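Local coordinates for protein arginase (RocF) (Helicobacter pylori, PDB 4G3H) that probably hydrolyses L-arginine to L-ornithine and urea with the help of two manganese ions, at residues G111-D116 against V180-R185; A117-H122 against D193-L198; M139-V144 against I174-L179. All blocks are in the same frame, centred on the assembly; numbering follows the deposited sequence.

Contact 1. Residues G111-D116 against V180-R185; sequences GILYLD and VYFGVR. With MN (manganese (II) ion), chain E; MN (manganese (II) ion), chain F.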
ATOM      1  N   GLY A 111     -12.257   2.935   4.117  1.00 20.97           N
ATOM      2  CA  GLY A 111     -11.625   2.042   5.068  1.00 19.42           C
ATOM      3  C   GLY A 111     -10.300   1.609   4.474  1.00 19.61           C
ATOM      4  O   GLY A 111     -10.163   1.551   3.248  1.00 18.73           O
ATOM      5  N   ILE A 112      -9.325   1.300   5.326  1.00 23.32           N
ATOM      6  CA  ILE A 112      -8.006   0.884   4.862  1.00 22.06           C
ATOM      7  C   ILE A 112      -7.549  -0.445   5.468  1.00 19.53           C
ATOM      8  O   ILE A 112      -7.536  -0.607   6.679  1.00 20.57           O
ATOM      9  CB  ILE A 112      -6.934   1.944   5.212  1.00 24.49           C
ATOM     10  CG1 ILE A 112      -7.336   3.307   4.656  1.00 25.89           C
ATOM     11  CG2 ILE A 112      -5.584   1.534   4.638  1.00 23.23           C
ATOM     12  CD1 ILE A 112      -6.433   4.434   5.113  1.00 27.49           C
ATOM     13  N   LEU A 113      -7.186  -1.394   4.615  1.00 16.78           N
ATOM     14  CA  LEU A 113      -6.680  -2.684   5.076  1.00 17.03           C
ATOM     15  C   LEU A 113      -5.199  -2.534   4.797  1.00 17.11           C
ATOM     16  O   LEU A 113      -4.791  -2.432   3.638  1.00 13.17           O
ATOM     17  CB  LEU A 113      -7.276  -3.835   4.259  1.00 16.13           C
ATOM     18  CG  LEU A 113      -8.792  -4.019   4.409  1.00 17.99           C
ATOM     19  CD1 LEU A 113      -9.302  -5.057   3.420  1.00 16.76           C
ATOM     20  CD2 LEU A 113      -9.121  -4.428   5.846  1.00 15.81           C
ATOM     21  N   TYR A 114      -4.405  -2.493   5.864  1.00 16.40           N
ATOM     22  CA  TYR A 114      -2.964  -2.287   5.748  1.00 17.22           C
ATOM     23  C   TYR A 114      -2.180  -3.495   6.259  1.00 17.19           C
ATOM     24  O   TYR A 114      -2.057  -3.690   7.467  1.00 16.89           O
ATOM     25  CB  TYR A 114      -2.583  -1.039   6.564  1.00 15.62           C
ATOM     26  CG  TYR A 114      -1.359  -0.289   6.089  1.00 16.47           C
ATOM     27  CD1 TYR A 114      -1.436   0.588   5.008  1.00 15.27           C
ATOM     28  CD2 TYR A 114      -0.135  -0.429   6.737  1.00 16.44           C
ATOM     29  CE1 TYR A 114      -0.334   1.313   4.586  1.00 18.15           C
ATOM     30  CE2 TYR A 114       0.990   0.298   6.318  1.00 19.70           C
ATOM     31  CZ  TYR A 114       0.876   1.171   5.241  1.00 18.60           C
ATOM     32  OH  TYR A 114       1.956   1.915   4.823  1.00 17.49           O
ATOM     33  N   LEU A 115      -1.653  -4.300   5.341  1.00 20.74           N
ATOM     34  CA  LEU A 115      -0.882  -5.489   5.706  1.00 19.96           C
ATOM     35  C   LEU A 115       0.577  -5.093   5.657  1.00 21.25           C
ATOM     36  O   LEU A 115       1.113  -4.808   4.585  1.00 19.32           O
ATOM     37  CB  LEU A 115      -1.173  -6.628   4.727  1.00 13.55           C
ATOM     38  CG  LEU A 115      -2.580  -7.225   4.850  1.00 12.59           C
ATOM     39  CD1 LEU A 115      -3.618  -6.191   4.425  1.00 11.74           C
ATOM     40  CD2 LEU A 115      -2.681  -8.483   3.974  1.00 13.73           C
ATOM     41  N   ASP A 116       1.231  -5.104   6.817  1.00 22.12           N
ATOM     42  CA  ASP A 116       2.603  -4.621   6.882  1.00 22.21           C
ATOM     43  C   ASP A 116       3.256  -5.014   8.208  1.00 23.74           C
ATOM     44  O   ASP A 116       2.572  -5.233   9.210  1.00 23.01           O
ATOM     45  CB  ASP A 116       2.538  -3.093   6.782  1.00 17.39           C
ATOM     46  CG  ASP A 116       3.850  -2.449   6.409  1.00 17.79           C
ATOM     47  OD1 ASP A 116       4.913  -2.832   6.932  1.00 22.18           O
ATOM     48  OD2 ASP A 116       3.802  -1.518   5.594  1.00 18.26           O
ATOM     49  N   VAL A 180      -7.125  -0.563   9.447  1.00 23.36           N
ATOM     50  CA  VAL A 180      -6.901  -1.838  10.111  1.00 22.42           C
ATOM     51  C   VAL A 180      -5.526  -2.409   9.786  1.00 21.64           C
ATOM     52  O   VAL A 180      -5.226  -2.745   8.637  1.00 22.33           O
ATOM     53  CB  VAL A 180      -7.990  -2.864   9.718  1.00 26.08           C
ATOM     54  CG1 VAL A 180      -7.827  -4.141  10.540  1.00 25.73           C
ATOM     55  CG2 VAL A 180      -9.377  -2.262   9.932  1.00 25.28           C
ATOM     56  N   TYR A 181      -4.694  -2.514  10.814  1.00 19.86           N
ATOM     57  CA  TYR A 181      -3.341  -3.035  10.664  1.00 20.55           C
ATOM     58  C   TYR A 181      -3.296  -4.552  10.799  1.00 20.14           C
ATOM     59  O   TYR A 181      -3.937  -5.122  11.678  1.00 21.48           O
ATOM     60  CB  TYR A 181      -2.421  -2.433  11.727  1.00 21.06           C
ATOM     61  CG  TYR A 181      -1.932  -1.030  11.457  1.00 21.62           C
ATOM     62  CD1 TYR A 181      -1.236  -0.724  10.281  1.00 18.53           C
ATOM     63  CD2 TYR A 181      -2.076  -0.028  12.423  1.00 20.07           C
ATOM     64  CE1 TYR A 181      -0.683   0.543  10.080  1.00 19.54           C
ATOM     65  CE2 TYR A 181      -1.532   1.234  12.237  1.00 20.74           C
ATOM     66  CZ  TYR A 181      -0.831   1.516  11.066  1.00 23.33           C
ATOM     67  OH  TYR A 181      -0.246   2.757  10.907  1.00 20.79           O
ATOM     68  N   PHE A 182      -2.519  -5.198   9.938  1.00 20.29           N
ATOM     69  CA  PHE A 182      -2.368  -6.650   9.974  1.00 21.22           C
ATOM     70  C   PHE A 182      -0.887  -7.008   9.995  1.00 20.38           C
ATOM     71  O   PHE A 182      -0.144  -6.624   9.092  1.00 20.02           O
ATOM     72  CB  PHE A 182      -3.014  -7.288   8.738  1.00 23.36           C
ATOM     73  CG  PHE A 182      -4.508  -7.107   8.663  1.00 23.55           C
ATOM     74  CD1 PHE A 182      -5.364  -8.017   9.282  1.00 22.37           C
ATOM     75  CD2 PHE A 182      -5.058  -6.027   7.973  1.00 21.70           C
ATOM     76  CE1 PHE A 182      -6.749  -7.856   9.213  1.00 21.10           C
ATOM     77  CE2 PHE A 182      -6.441  -5.858   7.900  1.00 22.79           C
ATOM     78  CZ  PHE A 182      -7.288  -6.775   8.521  1.00 22.61           C
ATOM     79  N   GLY A 183      -0.465  -7.733  11.029  1.00 21.85           N
ATOM     80  CA  GLY A 183       0.922  -8.162  11.138  1.00 19.69           C
ATOM     81  C   GLY A 183       1.955  -7.146  11.601  1.00 20.62           C
ATOM     82  O   GLY A 183       3.156  -7.435  11.586  1.00 21.45           O
ATOM     83  N   VAL A 184       1.513  -5.965  12.018  1.00 20.11           N
ATOM     84  CA  VAL A 184       2.440  -4.928  12.476  1.00 21.61           C
ATOM     85  C   VAL A 184       3.241  -5.417  13.683  1.00 23.48           C
ATOM     86  O   VAL A 184       2.672  -5.871  14.674  1.00 21.44           O
ATOM     87  CB  VAL A 184       1.683  -3.634  12.847  1.00 26.56           C
ATOM     88  CG1 VAL A 184       2.644  -2.607  13.421  1.00 26.86           C
ATOM     89  CG2 VAL A 184       0.986  -3.076  11.615  1.00 24.98           C
ATOM     90  N   ARG A 185       4.564  -5.312  13.603  1.00 27.03           N
ATOM     91  CA  ARG A 185       5.408  -5.788  14.688  1.00 27.86           C
ATOM     92  C   ARG A 185       6.699  -5.007  14.891  1.00 28.99           C
ATOM     93  O   ARG A 185       7.480  -5.330  15.781  1.00 31.02           O
ATOM     94  CB  ARG A 185       5.745  -7.259  14.449  1.00 24.40           C
ATOM     95  CG  ARG A 185       6.261  -7.542  13.042  1.00 22.79           C
ATOM     96  CD  ARG A 185       6.550  -9.011  12.868  1.00 19.69           C
ATOM     97  NE  ARG A 185       7.230  -9.325  11.614  1.00 20.42           N
ATOM     98  CZ  ARG A 185       6.652  -9.363  10.416  1.00 21.27           C
ATOM     99  NH1 ARG A 185       7.380  -9.671   9.353  1.00 20.51           N
ATOM    100  NH2 ARG A 185       5.357  -9.098  10.273  1.00 19.63           N
TER
HETATM  101 MN    MN E 500       5.234  -0.310   4.727  1.00 32.17          MN
HETATM  102 MN    MN F 501       6.869  -2.428   5.912  1.00 28.33          MN

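Contact 2. Residues A117-H122 against D193-L198; sequences AHADIH and DVIREL. With MN (manganese (II) ion), chain F; MN (manganese (II) ion), chain E.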
ATOM      1  N   ALA A 117       4.581  -5.102   8.211  1.00 21.25           N
ATOM      2  CA  ALA A 117       5.303  -5.419   9.431  1.00 22.88           C
ATOM      3  C   ALA A 117       5.430  -4.114  10.215  1.00 23.77           C
ATOM      4  O   ALA A 117       5.696  -4.129  11.417  1.00 24.48           O
ATOM      5  CB  ALA A 117       6.692  -5.968   9.102  1.00 23.89           C
ATOM      6  N   HIS A 118       5.225  -2.991   9.520  1.00 20.68           N
ATOM      7  CA  HIS A 118       5.337  -1.658  10.122  1.00 21.35           C
ATOM      8  C   HIS A 118       4.039  -0.850  10.108  1.00 19.44           C
ATOM      9  O   HIS A 118       3.145  -1.100   9.303  1.00 17.74           O
ATOM     10  CB  HIS A 118       6.420  -0.843   9.400  1.00 25.15           C
ATOM     11  CG  HIS A 118       7.685  -1.603   9.151  1.00 26.00           C
ATOM     12  ND1 HIS A 118       7.912  -2.308   7.991  1.00 25.79           N
ATOM     13  CD2 HIS A 118       8.774  -1.803   9.932  1.00 27.12           C
ATOM     14  CE1 HIS A 118       9.084  -2.913   8.066  1.00 25.04           C
ATOM     15  NE2 HIS A 118       9.627  -2.623   9.234  1.00 28.31           N
ATOM     16  N   ALA A 119       3.957   0.137  10.995  1.00 20.18           N
ATOM     17  CA  ALA A 119       2.788   1.004  11.092  1.00 20.96           C
ATOM     18  C   ALA A 119       2.898   2.169  10.103  1.00 21.56           C
ATOM     19  O   ALA A 119       1.891   2.756   9.704  1.00 21.29           O
ATOM     20  CB  ALA A 119       2.652   1.537  12.521  1.00 22.52           C
ATOM     21  N   ASP A 120       4.128   2.502   9.718  1.00 21.21           N
ATOM     22  CA  ASP A 120       4.379   3.591   8.770  1.00 22.24           C
ATOM     23  C   ASP A 120       3.727   4.916   9.162  1.00 22.49           C
ATOM     24  O   ASP A 120       3.256   5.664   8.300  1.00 21.65           O
ATOM     25  CB  ASP A 120       3.902   3.207   7.361  1.00 23.96           C
ATOM     26  CG  ASP A 120       4.727   2.086   6.738  1.00 25.16           C
ATOM     27  OD1 ASP A 120       5.837   1.809   7.230  1.00 27.04           O
ATOM     28  OD2 ASP A 120       4.269   1.492   5.738  1.00 23.75           O
ATOM     29  N   ILE A 121       3.705   5.215  10.454  1.00 22.49           N
ATOM     30  CA  ILE A 121       3.108   6.456  10.921  1.00 23.61           C
ATOM     31  C   ILE A 121       4.161   7.550  11.067  1.00 24.82           C
ATOM     32  O   ILE A 121       3.918   8.709  10.732  1.00 25.19           O
ATOM     33  CB  ILE A 121       2.390   6.247  12.271  1.00 24.91           C
ATOM     34  CG1 ILE A 121       1.151   5.370  12.061  1.00 25.81           C
ATOM     35  CG2 ILE A 121       2.006   7.588  12.876  1.00 25.88           C
ATOM     36  CD1 ILE A 121       0.430   4.978  13.339  1.00 24.17           C
ATOM     37  N   HIS A 122       5.334   7.176  11.559  1.00 23.87           N
ATOM     38  CA  HIS A 122       6.415   8.128  11.753  1.00 25.91           C
ATOM     39  C   HIS A 122       7.713   7.587  11.177  1.00 29.61           C
ATOM     40  O   HIS A 122       8.058   6.418  11.372  1.00 29.07           O
ATOM     41  CB  HIS A 122       6.602   8.421  13.246  1.00 31.23           C
ATOM     42  CG  HIS A 122       5.485   9.211  13.856  1.00 32.15           C
ATOM     43  ND1 HIS A 122       5.130   9.093  15.182  1.00 32.21           N
ATOM     44  CD2 HIS A 122       4.651  10.136  13.324  1.00 32.62           C
ATOM     45  CE1 HIS A 122       4.122   9.908  15.440  1.00 34.51           C
ATOM     46  NE2 HIS A 122       3.812  10.553  14.330  1.00 33.56           N
ATOM     47  N   ASP A 193       2.209   5.319  20.385  1.00 26.67           N
ATOM     48  CA  ASP A 193       1.423   6.317  21.110  1.00 27.47           C
ATOM     49  C   ASP A 193       0.250   6.803  20.270  1.00 26.19           C
ATOM     50  O   ASP A 193      -0.829   7.066  20.799  1.00 26.48           O
ATOM     51  CB  ASP A 193       2.279   7.529  21.524  1.00 29.24           C
ATOM     52  CG  ASP A 193       3.236   7.222  22.675  1.00 31.03           C
ATOM     53  OD1 ASP A 193       2.959   6.304  23.480  1.00 30.86           O
ATOM     54  OD2 ASP A 193       4.267   7.917  22.787  1.00 34.53           O
ATOM     55  N   VAL A 194       0.458   6.935  18.963  1.00 28.37           N
ATOM     56  CA  VAL A 194      -0.615   7.390  18.077  1.00 29.33           C
ATOM     57  C   VAL A 194      -1.684   6.306  17.952  1.00 28.17           C
ATOM     58  O   VAL A 194      -2.880   6.591  17.976  1.00 28.69           O
ATOM     59  CB  VAL A 194      -0.087   7.727  16.658  1.00 26.39           C
ATOM     60  CG1 VAL A 194      -1.260   8.030  15.732  1.00 24.15           C
ATOM     61  CG2 VAL A 194       0.858   8.931  16.720  1.00 26.93           C
ATOM     62  N   ILE A 195      -1.233   5.062  17.814  1.00 25.90           N
ATOM     63  CA  ILE A 195      -2.119   3.916  17.691  1.00 26.67           C
ATOM     64  C   ILE A 195      -3.001   3.805  18.930  1.00 28.37           C
ATOM     65  O   ILE A 195      -4.216   3.648  18.822  1.00 27.09           O
ATOM     66  CB  ILE A 195      -1.298   2.614  17.502  1.00 24.84           C
ATOM     67  CG1 ILE A 195      -0.674   2.609  16.099  1.00 25.32           C
ATOM     68  CG2 ILE A 195      -2.175   1.399  17.720  1.00 21.83           C
ATOM     69  CD1 ILE A 195       0.320   1.492  15.850  1.00 24.61           C
ATOM     70  N   ARG A 196      -2.389   3.894  20.109  1.00 27.47           N
ATOM     71  CA  ARG A 196      -3.151   3.811  21.349  1.00 29.46           C
ATOM     72  C   ARG A 196      -4.125   4.982  21.462  1.00 30.09           C
ATOM     73  O   ARG A 196      -5.318   4.796  21.719  1.00 30.70           O
ATOM     74  CB  ARG A 196      -2.212   3.812  22.556  1.00 30.13           C
ATOM     75  CG  ARG A 196      -2.929   3.734  23.897  1.00 32.86           C
ATOM     76  CD  ARG A 196      -1.935   3.547  25.030  1.00 34.16           C
ATOM     77  NE  ARG A 196      -0.977   4.643  25.060  1.00 38.72           N
ATOM     78  CZ  ARG A 196       0.339   4.490  25.161  1.00 40.99           C
ATOM     79  NH1 ARG A 196       0.872   3.279  25.248  1.00 38.67           N
ATOM     80  NH2 ARG A 196       1.124   5.556  25.162  1.00 43.07           N
ATOM     81  N   GLU A 197      -3.612   6.191  21.262  1.00 30.94           N
ATOM     82  CA  GLU A 197      -4.429   7.397  21.350  1.00 32.06           C
ATOM     83  C   GLU A 197      -5.602   7.408  20.378  1.00 30.70           C
ATOM     84  O   GLU A 197      -6.725   7.714  20.769  1.00 30.55           O
ATOM     85  CB  GLU A 197      -3.561   8.635  21.113  1.00 47.02           C
ATOM     86  CG  GLU A 197      -4.350   9.919  20.899  1.00 52.38           C
ATOM     87  CD  GLU A 197      -3.456  11.109  20.588  1.00 56.43           C
ATOM     88  OE1 GLU A 197      -3.994  12.193  20.272  1.00 57.26           O
ATOM     89  OE2 GLU A 197      -2.216  10.961  20.663  1.00 58.19           O
ATOM     90  N   LEU A 198      -5.340   7.077  19.115  1.00 24.37           N
ATOM     91  CA  LEU A 198      -6.383   7.072  18.094  1.00 23.11           C
ATOM     92  C   LEU A 198      -7.195   5.773  18.078  1.00 23.27           C
ATOM     93  O   LEU A 198      -8.173   5.643  17.334  1.00 21.82           O
ATOM     94  CB  LEU A 198      -5.756   7.317  16.720  1.00 28.72           C
ATOM     95  CG  LEU A 198      -5.069   8.672  16.529  1.00 28.50           C
ATOM     96  CD1 LEU A 198      -4.593   8.810  15.083  1.00 30.54           C
ATOM     97  CD2 LEU A 198      -6.042   9.796  16.862  1.00 29.97           C
TER
HETATM   98 MN    MN F 501       6.869  -2.428   5.912  1.00 28.33          MN
HETATM   99 MN    MN E 500       5.234  -0.310   4.727  1.00 32.17          MN

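Contact 3. Residues M139-V144 against I174-L179; sequences MVLNRV and IDPKCL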
ATOM      1  N   MET A 139       1.023  10.837   7.360  1.00 31.32           N
ATOM      2  CA  MET A 139       0.606  11.988   6.566  1.00 32.99           C
ATOM      3  C   MET A 139      -0.876  11.882   6.221  1.00 33.63           C
ATOM      4  O   MET A 139      -1.575  12.890   6.123  1.00 33.92           O
ATOM      5  CB  MET A 139       1.431  12.065   5.282  1.00 37.04           C
ATOM      6  CG  MET A 139       2.926  12.189   5.523  1.00 38.37           C
ATOM      7  SD  MET A 139       3.839  12.212   3.977  1.00 44.11           S
ATOM      8  CE  MET A 139       3.136  13.664   3.255  1.00 41.98           C
ATOM      9  N   VAL A 140      -1.351  10.657   6.024  1.00 32.97           N
ATOM     10  CA  VAL A 140      -2.757  10.442   5.713  1.00 33.08           C
ATOM     11  C   VAL A 140      -3.586  10.762   6.949  1.00 34.07           C
ATOM     12  O   VAL A 140      -4.688  11.301   6.843  1.00 34.90           O
ATOM     13  CB  VAL A 140      -3.024   8.974   5.290  1.00 28.42           C
ATOM     14  CG1 VAL A 140      -4.511   8.663   5.378  1.00 26.33           C
ATOM     15  CG2 VAL A 140      -2.531   8.747   3.867  1.00 25.50           C
ATOM     16  N   LEU A 141      -3.040  10.436   8.119  1.00 31.94           N
ATOM     17  CA  LEU A 141      -3.720  10.666   9.391  1.00 33.90           C
ATOM     18  C   LEU A 141      -3.444  12.039  10.005  1.00 37.51           C
ATOM     19  O   LEU A 141      -4.012  12.385  11.040  1.00 37.91           O
ATOM     20  CB  LEU A 141      -3.317   9.592  10.392  1.00 29.81           C
ATOM     21  CG  LEU A 141      -3.735   8.151  10.097  1.00 29.89           C
ATOM     22  CD1 LEU A 141      -3.108   7.229  11.132  1.00 28.27           C
ATOM     23  CD2 LEU A 141      -5.254   8.037  10.118  1.00 28.15           C
ATOM     24  N   ASN A 142      -2.570  12.817   9.378  1.00 44.50           N
ATOM     25  CA  ASN A 142      -2.229  14.142   9.888  1.00 48.67           C
ATOM     26  C   ASN A 142      -1.553  14.129  11.252  1.00 50.51           C
ATOM     27  O   ASN A 142      -1.768  15.024  12.067  1.00 51.34           O
ATOM     28  CB  ASN A 142      -3.469  15.032   9.959  1.00 53.15           C
ATOM     29  CG  ASN A 142      -3.650  15.866   8.716  1.00 54.22           C
ATOM     30  OD1 ASN A 142      -4.046  15.361   7.665  1.00 55.98           O
ATOM     31  ND2 ASN A 142      -3.339  17.154   8.822  1.00 52.93           N
ATOM     32  N   ARG A 143      -0.740  13.110  11.499  1.00 42.17           N
ATOM     33  CA  ARG A 143      -0.011  13.002  12.757  1.00 45.26           C
ATOM     34  C   ARG A 143       1.473  12.949  12.423  1.00 46.30           C
ATOM     35  O   ARG A 143       2.197  12.070  12.884  1.00 45.55           O
ATOM     36  CB  ARG A 143      -0.434  11.741  13.520  1.00 60.76           C
ATOM     37  CG  ARG A 143      -1.876  11.776  14.012  1.00 63.42           C
ATOM     38  CD  ARG A 143      -2.134  13.024  14.850  1.00 64.67           C
ATOM     39  NE  ARG A 143      -1.271  13.090  16.028  1.00 66.12           N
ATOM     40  CZ  ARG A 143      -1.439  12.360  17.127  1.00 65.88           C
ATOM     41  NH1 ARG A 143      -2.444  11.502  17.215  1.00 65.45           N
ATOM     42  NH2 ARG A 143      -0.589  12.482  18.139  1.00 65.65           N
ATOM     43  N   VAL A 144       1.909  13.908  11.614  1.00 65.03           N
ATOM     44  CA  VAL A 144       3.295  13.992  11.170  1.00 68.65           C
ATOM     45  C   VAL A 144       4.324  14.106  12.297  1.00 71.09           C
ATOM     46  O   VAL A 144       5.377  13.470  12.244  1.00 71.19           O
ATOM     47  CB  VAL A 144       3.480  15.176  10.194  1.00 58.58           C
ATOM     48  CG1 VAL A 144       4.930  15.273   9.760  1.00 58.52           C
ATOM     49  CG2 VAL A 144       2.579  14.991   8.979  1.00 57.95           C
ATOM     50  N   ILE A 174      -9.936  10.852   7.286  1.00 31.12           N
ATOM     51  CA  ILE A 174      -9.957   9.421   7.503  1.00 25.87           C
ATOM     52  C   ILE A 174     -10.224   9.137   8.983  1.00 24.36           C
ATOM     53  O   ILE A 174      -9.626   9.758   9.856  1.00 22.13           O
ATOM     54  CB  ILE A 174      -8.606   8.787   7.074  1.00 22.25           C
ATOM     55  CG1 ILE A 174      -8.396   8.980   5.568  1.00 20.82           C
ATOM     56  CG2 ILE A 174      -8.577   7.312   7.421  1.00 18.23           C
ATOM     57  CD1 ILE A 174      -9.448   8.315   4.694  1.00 16.32           C
ATOM     58  N   ASP A 175     -11.138   8.211   9.249  1.00 25.61           N
ATOM     59  CA  ASP A 175     -11.489   7.810  10.606  1.00 24.88           C
ATOM     60  C   ASP A 175     -10.418   6.806  11.033  1.00 24.71           C
ATOM     61  O   ASP A 175     -10.363   5.690  10.513  1.00 23.09           O
ATOM     62  CB  ASP A 175     -12.868   7.144  10.594  1.00 27.61           C
ATOM     63  CG  ASP A 175     -13.326   6.707  11.973  1.00 26.83           C
ATOM     64  OD1 ASP A 175     -12.538   6.820  12.928  1.00 26.98           O
ATOM     65  OD2 ASP A 175     -14.483   6.244  12.096  1.00 29.64           O
ATOM     66  N   PRO A 176      -9.554   7.190  11.987  1.00 29.97           N
ATOM     67  CA  PRO A 176      -8.469   6.331  12.482  1.00 30.61           C
ATOM     68  C   PRO A 176      -8.916   4.912  12.847  1.00 31.90           C
ATOM     69  O   PRO A 176      -8.122   3.964  12.797  1.00 30.86           O
ATOM     70  CB  PRO A 176      -7.939   7.102  13.695  1.00 30.96           C
ATOM     71  CG  PRO A 176      -8.276   8.519  13.384  1.00 28.39           C
ATOM     72  CD  PRO A 176      -9.660   8.410  12.803  1.00 28.83           C
ATOM     73  N   LYS A 177     -10.187   4.784  13.214  1.00 29.04           N
ATOM     74  CA  LYS A 177     -10.770   3.502  13.598  1.00 30.01           C
ATOM     75  C   LYS A 177     -11.100   2.629  12.392  1.00 28.91           C
ATOM     76  O   LYS A 177     -11.439   1.457  12.544  1.00 28.90           O
ATOM     77  CB  LYS A 177     -12.035   3.738  14.419  1.00 44.44           C
ATOM     78  CG  LYS A 177     -11.778   4.327  15.796  1.00 50.51           C
ATOM     79  CD  LYS A 177     -13.038   4.973  16.345  1.00 55.36           C
ATOM     80  CE  LYS A 177     -13.135   4.782  17.843  1.00 59.00           C
ATOM     81  NZ  LYS A 177     -13.314   3.339  18.170  1.00 62.24           N
ATOM     82  N   CYS A 178     -10.998   3.199  11.195  1.00 26.04           N
ATOM     83  CA  CYS A 178     -11.279   2.460   9.971  1.00 24.33           C
ATOM     84  C   CYS A 178      -9.996   2.061   9.229  1.00 24.38           C
ATOM     85  O   CYS A 178     -10.025   1.639   8.068  1.00 24.32           O
ATOM     86  CB  CYS A 178     -12.208   3.282   9.081  1.00 29.27           C
ATOM     87  SG  CYS A 178     -13.838   3.525   9.860  1.00 33.86           S
ATOM     88  N   LEU A 179      -8.869   2.213   9.917  1.00 27.19           N
ATOM     89  CA  LEU A 179      -7.568   1.826   9.395  1.00 25.13           C
ATOM     90  C   LEU A 179      -7.318   0.540  10.162  1.00 26.13           C
ATOM     91  O   LEU A 179      -7.331   0.543  11.393  1.00 27.82           O
ATOM     92  CB  LEU A 179      -6.501   2.873   9.748  1.00 18.69           C
ATOM     93  CG  LEU A 179      -5.031   2.419   9.812  1.00 17.53           C
ATOM     94  CD1 LEU A 179      -4.568   1.866   8.470  1.00 15.68           C
ATOM     95  CD2 LEU A 179      -4.159   3.600  10.222  1.00 18.08           C
TER
HETATM   96  O   HOH W   1      -6.877  12.197   7.762  1.00 36.75           O

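Contact 1. Residues G111-D116 against V180-R185
Tyr-114 and Tyr-181 stand side by side and point the same way. They sit on strands 110-115 and 179-182, parallel neighbours in the central sheet of the alpha/beta arginase fold. Their ring planes are turned at 80° to each other, with centroids 5.7 Å apart. Tyr-114 CD2 lies in the plane of the Tyr-181 ring, at its edge, 3.5 Å from Tyr-181 CE1. In Tyr-181, CG is swung to the side of the amide N (chi1 -79°), which brings the end of the ring nearer to the other strand. Both hydroxyls turn to the loop after strand 110-115. Tyr-114 OH is hydrogen-bonded to Asp-120, and Tyr-181 OH to the carbonyl O of Ala-119.

Leu-113, Leu-115, Val-180 and Phe-182 occupy the other face of the sheet. Leu-113 CD2 touches the edge of the Phe-182 ring, 3.7 Å from Phe-182 CE2. Leu-115 CD1 comes in obliquely, 3.8 Å from Phe-182 CD2. Helices 212-223 and 256-269 pack on this face.

Four backbone hydrogen bonds join the segments. The last, from Asp-116 N to Phe-182 O (3.1 Å), holds the chain just past the end of strand 110-115. There the Asp-116 carboxylate bridges the metals. OD2 of Asp-116 binds the manganese of chain E at 2.1 Å, and OD1 of Asp-116 binds the manganese of chain F at 2.2 Å.

Contact 2. Residues A117-H122 against D193-L198
Ile-121 and His-122 press against Val-194 and Ile-195 on helix 189-198. This is the tight part of the contact. Val-194 CG2 meets His-122 CE1 at 3.6 Å, oblique to the ring. Ile-121 CD1 lies 3.8 Å from Ile-195 CG1. A chi1 of -69° turns the longer branch of Ile-121 away from its own carbonyl and sends CD1 to Ile-195, while CG2 covers the neighbouring histidine. That CG2 sits 3.7 Å above the plane of the His-122 ring, over its centre. The ring is also fixed at its polar end, where NE2 is hydrogen-bonded to the backbone O of Arg-143. Earlier in the loop, on the metal side, the fit is looser: Ala-119 CB is 4.1 Å from Ile-195 CD1.

The outer side of the helix is polar and faces solvent. Arg-196 and Glu-197 are exposed there. Arg-196 NH2 forms a salt bridge with Asp-193 OD1 at 2.6 Å, one that stays within the helix.

The loop 117-122 belongs to the dinuclear manganese site of the arginase family. His-118 ND1 binds the manganese of chain F at 2.3 Å, and Asp-120 OD2 binds the manganese of chain E at 2.3 Å. Asp-116, Asp-234 and Asp-236 supply the other protein ligands. The same helix has a polar tie to the loop, from Glu-191 OE2 to Ile-121 N. The side chains meeting between 117-122 and 193-198 make apolar contacts. These leave the ligand atoms to the metals, consistent with the helix backing the loop from the side away from the manganese pair.

Contact 3. Residues M139-V144 against I174-L179
Leu-141 reaches across to Ile-174, Pro-176 and Leu-179. Its CB and CG touch nothing of segment 174-179, but they set the direction. A chi1 of -65° sets CG opposite the carbonyl carbon, and this brings the two methyl groups to the other segment. They part there. CD1 of Leu-141 goes to Leu-179 and lies 3.9 Å from Leu-179 CD2, with the two side chains crossing at about a right angle. CD2 of Leu-141 takes the other way, to Ile-174 CG2 at 4.3 Å. The same methyl is 4.3 Å from Pro-176 CA, so it rests near the start of the short 3-10 turn 176-177.

The contact joins the C-terminal end of helix 136-140 to the connection that leads into strand 179-182 of the parallel sheet. Val-140, on the last turn of that helix, adds a further apolar touch: its CG1 is 3.9 Å from Ile-174 CG1. Phe-98 of helix 94-104 packs against both Val-140 and Ile-174. A water also lies between Val-140 O and Ile-174 N, but its bond to Ile-174 N is weak.

The CB of Asp-175 is directed away from segment 139-144, and the residue shapes the turn instead. Its OD1 accepts from Lys-177 N at 3.1 Å, forming an Asx turn. The N-H comes from above the carboxylate plane. Asp-175 OD2 makes a salt bridge with Lys-109.

Contact 1 lies in the parallel sheet, and its segment 111-116 runs straight into the loop 117-122 of contact 2. Their centres are about 11 Å apart, and both reach the two manganese ions. Contact 3 lies about 13 Å from contact 1 and about 9 Å from contact 2, between centres. Along the chain the order is 111-116, 117-122, 139-144, 174-179, 180-185, 193-198. Contact 3 is therefore nested inside the loops closed by the other two, whose segments alternate. Strand 179-182 links contacts 1 and 3, and helix 189-198 follows it into contact 2. The metal-binding loop is thus bordered by the sheet and by this helix.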